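Local coordinates for protein cellulase (Uncultured bacterium, PDB 3WX5) that probably cleaves internal beta-1,4-glucosidic bonds of cellulose, as an endoglucanase of glycoside hydrolase family 12, at residues G155-W169 against W172-T186. Residues are numbered along the deposited sequence; the frame is centred on the assembly and turned at random.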
loop_
_atom_site.group_PDB
_atom_site.type_symbol
_atom_site.label_atom_id
_atom_site.label_comp_id
_atom_site.label_asym_id
_atom_site.label_seq_id
_atom_site.Cartn_x
_atom_site.Cartn_y
_atom_site.Cartn_z
ATOM N N GLY A 155 -7.072 -8.439 8.208
ATOM C CA GLY A 155 -7.878 -9.613 7.833
ATOM C C GLY A 155 -7.289 -10.911 8.343
ATOM O O GLY A 155 -6.094 -10.997 8.633
ATOM N N GLY A 156 -8.124 -11.936 8.445
ATOM C CA GLY A 156 -7.614 -13.293 8.677
ATOM C C GLY A 156 -7.252 -13.550 10.127
ATOM O O GLY A 156 -7.896 -13.028 11.037
ATOM N N ASN A 157 -6.193 -14.330 10.334
ATOM C CA ASN A 157 -5.793 -14.778 11.658
ATOM C C ASN A 157 -4.318 -14.465 11.856
ATOM O O ASN A 157 -3.518 -14.554 10.913
ATOM C CB ASN A 157 -5.949 -16.293 11.788
ATOM C CG ASN A 157 -7.360 -16.751 11.568
ATOM O OD1 ASN A 157 -7.636 -17.512 10.636
ATOM N ND2 ASN A 157 -8.249 -16.360 12.469
ATOM N N ARG A 158 -3.960 -14.198 13.102
ATOM C CA ARG A 158 -2.555 -14.033 13.489
ATOM C C ARG A 158 -1.876 -15.395 13.457
ATOM O O ARG A 158 -2.319 -16.324 14.143
ATOM C CB ARG A 158 -2.493 -13.460 14.911
ATOM C CG ARG A 158 -1.117 -13.552 15.569
ATOM C CD ARG A 158 -0.244 -12.413 15.102
ATOM N NE ARG A 158 1.025 -12.295 15.840
ATOM C CZ ARG A 158 1.188 -11.546 16.931
ATOM N NH1 ARG A 158 0.140 -10.962 17.503
ATOM N NH2 ARG A 158 2.394 -11.407 17.469
ATOM N N VAL A 159 -0.787 -15.517 12.700
ATOM C CA VAL A 159 -0.121 -16.801 12.562
ATOM C C VAL A 159 1.292 -16.869 13.122
ATOM O O VAL A 159 1.823 -17.968 13.305
ATOM C CB VAL A 159 -0.126 -17.318 11.104
ATOM C CG1 VAL A 159 -1.544 -17.629 10.669
ATOM C CG2 VAL A 159 0.559 -16.311 10.152
ATOM N N ALA A 160 1.934 -15.714 13.321
ATOM C CA ALA A 160 3.355 -15.699 13.726
ATOM C C ALA A 160 3.803 -14.308 14.152
ATOM O O ALA A 160 3.071 -13.339 14.016
ATOM C CB ALA A 160 4.263 -16.207 12.595
ATOM N N THR A 161 5.013 -14.249 14.698
ATOM C CA THR A 161 5.726 -13.007 14.956
ATOM C C THR A 161 7.125 -13.212 14.361
ATOM O O THR A 161 7.657 -14.337 14.362
ATOM C CB THR A 161 5.839 -12.779 16.475
ATOM O OG1 THR A 161 4.531 -12.839 17.058
ATOM C CG2 THR A 161 6.468 -11.413 16.784
ATOM N N VAL A 162 7.654 -12.186 13.704
ATOM C CA VAL A 162 8.858 -12.384 12.892
ATOM C C VAL A 162 9.770 -11.139 12.934
ATOM O O VAL A 162 9.269 -10.020 12.990
ATOM C CB VAL A 162 8.450 -12.770 11.428
ATOM C CG1 VAL A 162 7.688 -11.607 10.756
ATOM C CG2 VAL A 162 9.642 -13.209 10.609
ATOM N N SER A 163 11.094 -11.349 12.981
ATOM C CA SER A 163 12.076 -10.253 12.795
ATOM C C SER A 163 12.404 -10.137 11.309
ATOM O O SER A 163 12.890 -11.110 10.704
ATOM C CB SER A 163 13.367 -10.527 13.559
ATOM O OG SER A 163 14.280 -9.433 13.377
ATOM N N LEU A 164 12.081 -8.986 10.728
ATOM C CA LEU A 164 12.351 -8.722 9.294
ATOM C C LEU A 164 12.711 -7.268 9.117
ATOM O O LEU A 164 12.138 -6.403 9.774
ATOM C CB LEU A 164 11.107 -9.016 8.449
ATOM C CG LEU A 164 10.623 -10.471 8.335
ATOM C CD1 LEU A 164 9.223 -10.498 7.646
ATOM C CD2 LEU A 164 11.667 -11.326 7.564
ATOM N N ALA A 165 13.712 -7.014 8.282
ATOM C CA ALA A 165 13.979 -5.665 7.753
ATOM C C ALA A 165 14.334 -4.687 8.864
ATOM O O ALA A 165 14.100 -3.485 8.731
ATOM C CB ALA A 165 12.757 -5.133 6.950
ATOM N N GLY A 166 14.796 -5.212 9.998
ATOM C CA GLY A 166 15.315 -4.341 11.047
ATOM C C GLY A 166 14.299 -4.063 12.139
ATOM O O GLY A 166 14.506 -3.182 12.965
ATOM N N ALA A 167 13.174 -4.779 12.111
ATOM C CA ALA A 167 12.118 -4.600 13.106
ATOM C C ALA A 167 11.362 -5.898 13.290
ATOM O O ALA A 167 11.748 -6.914 12.720
ATOM C CB ALA A 167 11.164 -3.471 12.676
ATOM N N THR A 168 10.368 -5.867 14.183
ATOM C CA THR A 168 9.568 -7.022 14.552
ATOM C C THR A 168 8.123 -6.803 14.093
ATOM O O THR A 168 7.604 -5.676 14.207
ATOM C CB THR A 168 9.631 -7.195 16.117
ATOM O OG1 THR A 168 10.987 -7.560 16.433
ATOM C CG2 THR A 168 8.753 -8.327 16.563
ATOM N N TRP A 169 7.481 -7.878 13.624
ATOM C CA TRP A 169 6.142 -7.825 13.007
ATOM C C TRP A 169 5.273 -9.008 13.422
ATOM O O TRP A 169 5.724 -10.141 13.454
ATOM C CB TRP A 169 6.254 -7.817 11.464
ATOM C CG TRP A 169 7.355 -6.873 10.952
ATOM C CD1 TRP A 169 8.706 -7.145 10.887
ATOM C CD2 TRP A 169 7.199 -5.515 10.494
ATOM N NE1 TRP A 169 9.395 -6.007 10.495
ATOM C CE2 TRP A 169 8.497 -5.005 10.230
ATOM C CE3 TRP A 169 6.091 -4.681 10.268
ATOM C CZ2 TRP A 169 8.708 -3.727 9.692
ATOM C CZ3 TRP A 169 6.313 -3.386 9.809
ATOM C CH2 TRP A 169 7.622 -2.920 9.535
ATOM N N TRP A 172 -0.159 -11.852 9.793
ATOM C CA TRP A 172 -1.596 -12.197 9.662
ATOM C C TRP A 172 -1.847 -12.776 8.297
ATOM O O TRP A 172 -1.233 -12.323 7.323
ATOM C CB TRP A 172 -2.449 -10.937 9.800
ATOM C CG TRP A 172 -2.386 -10.346 11.171
ATOM C CD1 TRP A 172 -1.329 -9.684 11.753
ATOM C CD2 TRP A 172 -3.408 -10.420 12.152
ATOM N NE1 TRP A 172 -1.647 -9.336 13.060
ATOM C CE2 TRP A 172 -2.931 -9.764 13.314
ATOM C CE3 TRP A 172 -4.732 -10.904 12.134
ATOM C CZ2 TRP A 172 -3.721 -9.618 14.465
ATOM C CZ3 TRP A 172 -5.495 -10.796 13.281
ATOM C CH2 TRP A 172 -4.996 -10.142 14.430
ATOM N N PHE A 173 -2.730 -13.777 8.209
ATOM C CA PHE A 173 -2.970 -14.452 6.933
ATOM C C PHE A 173 -4.471 -14.661 6.733
ATOM O O PHE A 173 -5.147 -15.132 7.648
ATOM C CB PHE A 173 -2.271 -15.827 6.898
ATOM C CG PHE A 173 -2.574 -16.627 5.651
ATOM C CD1 PHE A 173 -2.226 -16.133 4.406
ATOM C CD2 PHE A 173 -3.333 -17.787 5.720
ATOM C CE1 PHE A 173 -2.541 -16.824 3.247
ATOM C CE2 PHE A 173 -3.650 -18.488 4.570
ATOM C CZ PHE A 173 -3.273 -17.985 3.329
ATOM N N ALA A 174 -4.995 -14.319 5.554
ATOM C CA ALA A 174 -6.329 -14.791 5.185
ATOM C C ALA A 174 -6.288 -15.489 3.845
ATOM O O ALA A 174 -5.753 -14.954 2.877
ATOM C CB ALA A 174 -7.332 -13.617 5.117
ATOM N N ASP A 175 -7.100 -16.530 3.733
ATOM C CA ASP A 175 -7.245 -17.242 2.481
ATOM C C ASP A 175 -8.545 -16.795 1.778
ATOM O O ASP A 175 -9.626 -17.335 2.034
ATOM C CB ASP A 175 -7.239 -18.748 2.783
ATOM C CG ASP A 175 -7.398 -19.583 1.540
ATOM O OD1 ASP A 175 -7.298 -19.026 0.424
ATOM O OD2 ASP A 175 -7.637 -20.794 1.694
ATOM N N TRP A 176 -8.417 -15.817 0.879
ATOM C CA TRP A 176 -9.562 -15.239 0.199
ATOM C C TRP A 176 -9.465 -15.599 -1.289
ATOM O O TRP A 176 -8.892 -16.620 -1.632
ATOM C CB TRP A 176 -9.569 -13.712 0.393
ATOM C CG TRP A 176 -9.815 -13.235 1.831
ATOM C CD1 TRP A 176 -10.448 -13.909 2.838
ATOM C CD2 TRP A 176 -9.453 -11.959 2.371
ATOM N NE1 TRP A 176 -10.458 -13.141 3.991
ATOM C CE2 TRP A 176 -9.833 -11.951 3.732
ATOM C CE3 TRP A 176 -8.730 -10.877 1.870
ATOM C CZ2 TRP A 176 -9.662 -10.833 4.544
ATOM C CZ3 TRP A 176 -8.513 -9.782 2.687
ATOM C CH2 TRP A 176 -8.967 -9.775 4.019
ATOM N N ASP A 177 -10.082 -14.819 -2.167
ATOM C CA ASP A 177 -9.867 -15.059 -3.614
ATOM C C ASP A 177 -8.393 -14.901 -3.986
ATOM O O ASP A 177 -7.934 -15.410 -5.033
ATOM C CB ASP A 177 -10.712 -14.112 -4.495
ATOM C CG ASP A 177 -12.144 -14.615 -4.693
ATOM O OD1 ASP A 177 -12.429 -15.759 -4.298
ATOM O OD2 ASP A 177 -12.989 -13.856 -5.223
ATOM N N TRP A 178 -7.708 -14.079 -3.205
ATOM C CA TRP A 178 -6.249 -13.984 -3.231
ATOM C C TRP A 178 -5.735 -14.286 -1.831
ATOM O O TRP A 178 -6.509 -14.315 -0.891
ATOM C CB TRP A 178 -5.835 -12.563 -3.661
ATOM C CG TRP A 178 -6.289 -11.453 -2.696
ATOM C CD1 TRP A 178 -5.509 -10.775 -1.815
ATOM C CD2 TRP A 178 -7.601 -10.861 -2.604
ATOM N NE1 TRP A 178 -6.262 -9.819 -1.129
ATOM C CE2 TRP A 178 -7.554 -9.883 -1.580
ATOM C CE3 TRP A 178 -8.812 -11.065 -3.292
ATOM C CZ2 TRP A 178 -8.662 -9.103 -1.237
ATOM C CZ3 TRP A 178 -9.926 -10.330 -2.915
ATOM C CH2 TRP A 178 -9.840 -9.343 -1.912
ATOM N N ASN A 179 -4.441 -14.569 -1.693
ATOM C CA ASN A 179 -3.883 -14.756 -0.363
ATOM C C ASN A 179 -3.557 -13.384 0.198
ATOM O O ASN A 179 -2.860 -12.594 -0.438
ATOM C CB ASN A 179 -2.581 -15.575 -0.418
ATOM C CG ASN A 179 -2.800 -17.065 -0.675
ATOM O OD1 ASN A 179 -1.835 -17.798 -0.973
ATOM N ND2 ASN A 179 -4.033 -17.544 -0.482
ATOM N N TYR A 180 -4.012 -13.125 1.424
ATOM C CA TYR A 180 -3.770 -11.843 2.085
ATOM C C TYR A 180 -2.768 -12.065 3.197
ATOM O O TYR A 180 -2.986 -12.910 4.072
ATOM C CB TYR A 180 -5.071 -11.339 2.689
ATOM C CG TYR A 180 -4.954 -10.164 3.646
ATOM C CD1 TYR A 180 -5.144 -8.862 3.195
ATOM C CD2 TYR A 180 -4.866 -10.376 5.021
ATOM C CE1 TYR A 180 -5.117 -7.758 4.078
ATOM C CE2 TYR A 180 -4.839 -9.270 5.941
ATOM C CZ TYR A 180 -4.993 -7.978 5.454
ATOM O OH TYR A 180 -5.085 -6.913 6.331
ATOM N N ILE A 181 -1.642 -11.368 3.134
ATOM C CA ILE A 181 -0.652 -11.445 4.204
ATOM C C ILE A 181 -0.392 -10.046 4.738
ATOM O O ILE A 181 -0.126 -9.127 3.970
ATOM C CB ILE A 181 0.718 -12.019 3.732
ATOM C CG1 ILE A 181 0.533 -13.223 2.782
ATOM C CG2 ILE A 181 1.512 -12.465 4.964
ATOM C CD1 ILE A 181 0.642 -12.862 1.286
ATOM N N ALA A 182 -0.550 -9.854 6.046
ATOM C CA ALA A 182 -0.285 -8.519 6.602
ATOM C C ALA A 182 0.809 -8.612 7.658
ATOM O O ALA A 182 0.753 -9.472 8.556
ATOM C CB ALA A 182 -1.543 -7.941 7.201
ATOM N N TYR A 183 1.763 -7.693 7.591
ATOM C CA TYR A 183 2.786 -7.602 8.634
ATOM C C TYR A 183 2.501 -6.346 9.421
ATOM O O TYR A 183 2.636 -5.256 8.894
ATOM C CB TYR A 183 4.194 -7.518 8.022
ATOM C CG TYR A 183 4.560 -8.788 7.266
ATOM C CD1 TYR A 183 4.154 -8.970 5.941
ATOM C CD2 TYR A 183 5.237 -9.835 7.906
ATOM C CE1 TYR A 183 4.445 -10.163 5.250
ATOM C CE2 TYR A 183 5.553 -11.027 7.216
ATOM C CZ TYR A 183 5.155 -11.174 5.892
ATOM O OH TYR A 183 5.341 -12.375 5.230
ATOM N N ARG A 184 2.141 -6.497 10.692
ATOM C CA ARG A 184 1.828 -5.334 11.504
ATOM C C ARG A 184 3.009 -5.085 12.431
ATOM O O ARG A 184 3.304 -5.925 13.286
ATOM C CB ARG A 184 0.559 -5.594 12.337
ATOM C CG ARG A 184 0.085 -4.356 13.097
ATOM C CD ARG A 184 -1.077 -4.664 14.069
ATOM N NE ARG A 184 -1.829 -3.435 14.281
ATOM C CZ ARG A 184 -3.144 -3.382 14.496
ATOM N NH1 ARG A 184 -3.840 -4.511 14.653
ATOM N NH2 ARG A 184 -3.756 -2.199 14.549
ATOM N N ARG A 185 3.584 -3.887 12.384
ATOM C CA ARG A 185 4.801 -3.628 13.187
ATOM C C ARG A 185 4.409 -3.734 14.662
ATOM O O ARG A 185 3.287 -3.355 15.022
ATOM C CB ARG A 185 5.346 -2.226 12.906
ATOM C CG ARG A 185 6.855 -2.117 13.138
ATOM C CD ARG A 185 7.335 -0.722 12.732
ATOM N NE ARG A 185 8.796 -0.592 12.756
ATOM C CZ ARG A 185 9.518 -0.417 13.855
ATOM N NH1 ARG A 185 8.922 -0.331 15.052
ATOM N NH2 ARG A 185 10.835 -0.221 13.741
ATOM N N THR A 186 5.279 -4.306 15.490
ATOM C CA THR A 186 4.929 -4.538 16.909
ATOM C C THR A 186 4.840 -3.220 17.673
ATOM O O THR A 186 4.172 -3.140 18.717
ATOM C CB THR A 186 5.927 -5.489 17.623
ATOM O OG1 THR A 186 7.243 -4.969 17.496
ATOM C CG2 THR A 186 5.910 -6.889 16.983
HETATM O O HOH W 1 -5.772 -17.680 8.368
#
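Asn157 and Phe173 pair through two backbone hydrogen bonds, Asn157 N to Phe173 O at 3.0 Å and Phe173 N to Asn157 O at 2.9 Å. They join two strands of an antiparallel beta meander, 157-164, 167-175 and 179-185, in a beta-sandwich of the concanavalin clan. A water bridges Asn157 OD1 and Phe173 O. At the entry to the first strand, Gly155 N donates to Tyr180 OH. At the far end of the meander, Thr186 N donates to Thr168 O (3.0 Å). A classic bulge, with Val159 and Ala160 both facing Val171, interrupts the first hairpin, and a type I' turn from Leu164 to Ala167 closes it. Trp169 NE1 reaches Leu164 O, which also accepts from Ala167 N on the opposite face of its carbonyl plane.

Arg158 CB sits over the centre of the six-membered ring of Trp172, 4.0 Å from its centroid. CG is anti to the backbone N (chi1 166°) and the chain then bends at chi2, which brings CD alongside NE1 of the indole. Trp172 NE1 hydrogen-bonds to Glu170 OE1. With an alanine at Trp172, the Arg158 methylenes would probably lose their aromatic support and Glu170 its indole donor. Arg185 runs extended across one face of the Trp169 ring, its CG 3.8 Å from the centroid of the six-membered ring. Leu164 CD1 packs against Tyr183 CE2 (3.7 Å), and Val162 CG1 comes to the edge of the same ring, near its plane. Tyr183 OH is hydrogen-bonded to Asp203 OD2 of helix 197-206. Arg185 NH1 hydrogen-bonds to Thr187 O. Beyond Trp169, Ala167 CB lies over one face of the Arg185 guanidinium, 3.4 Å from Arg185 NH2.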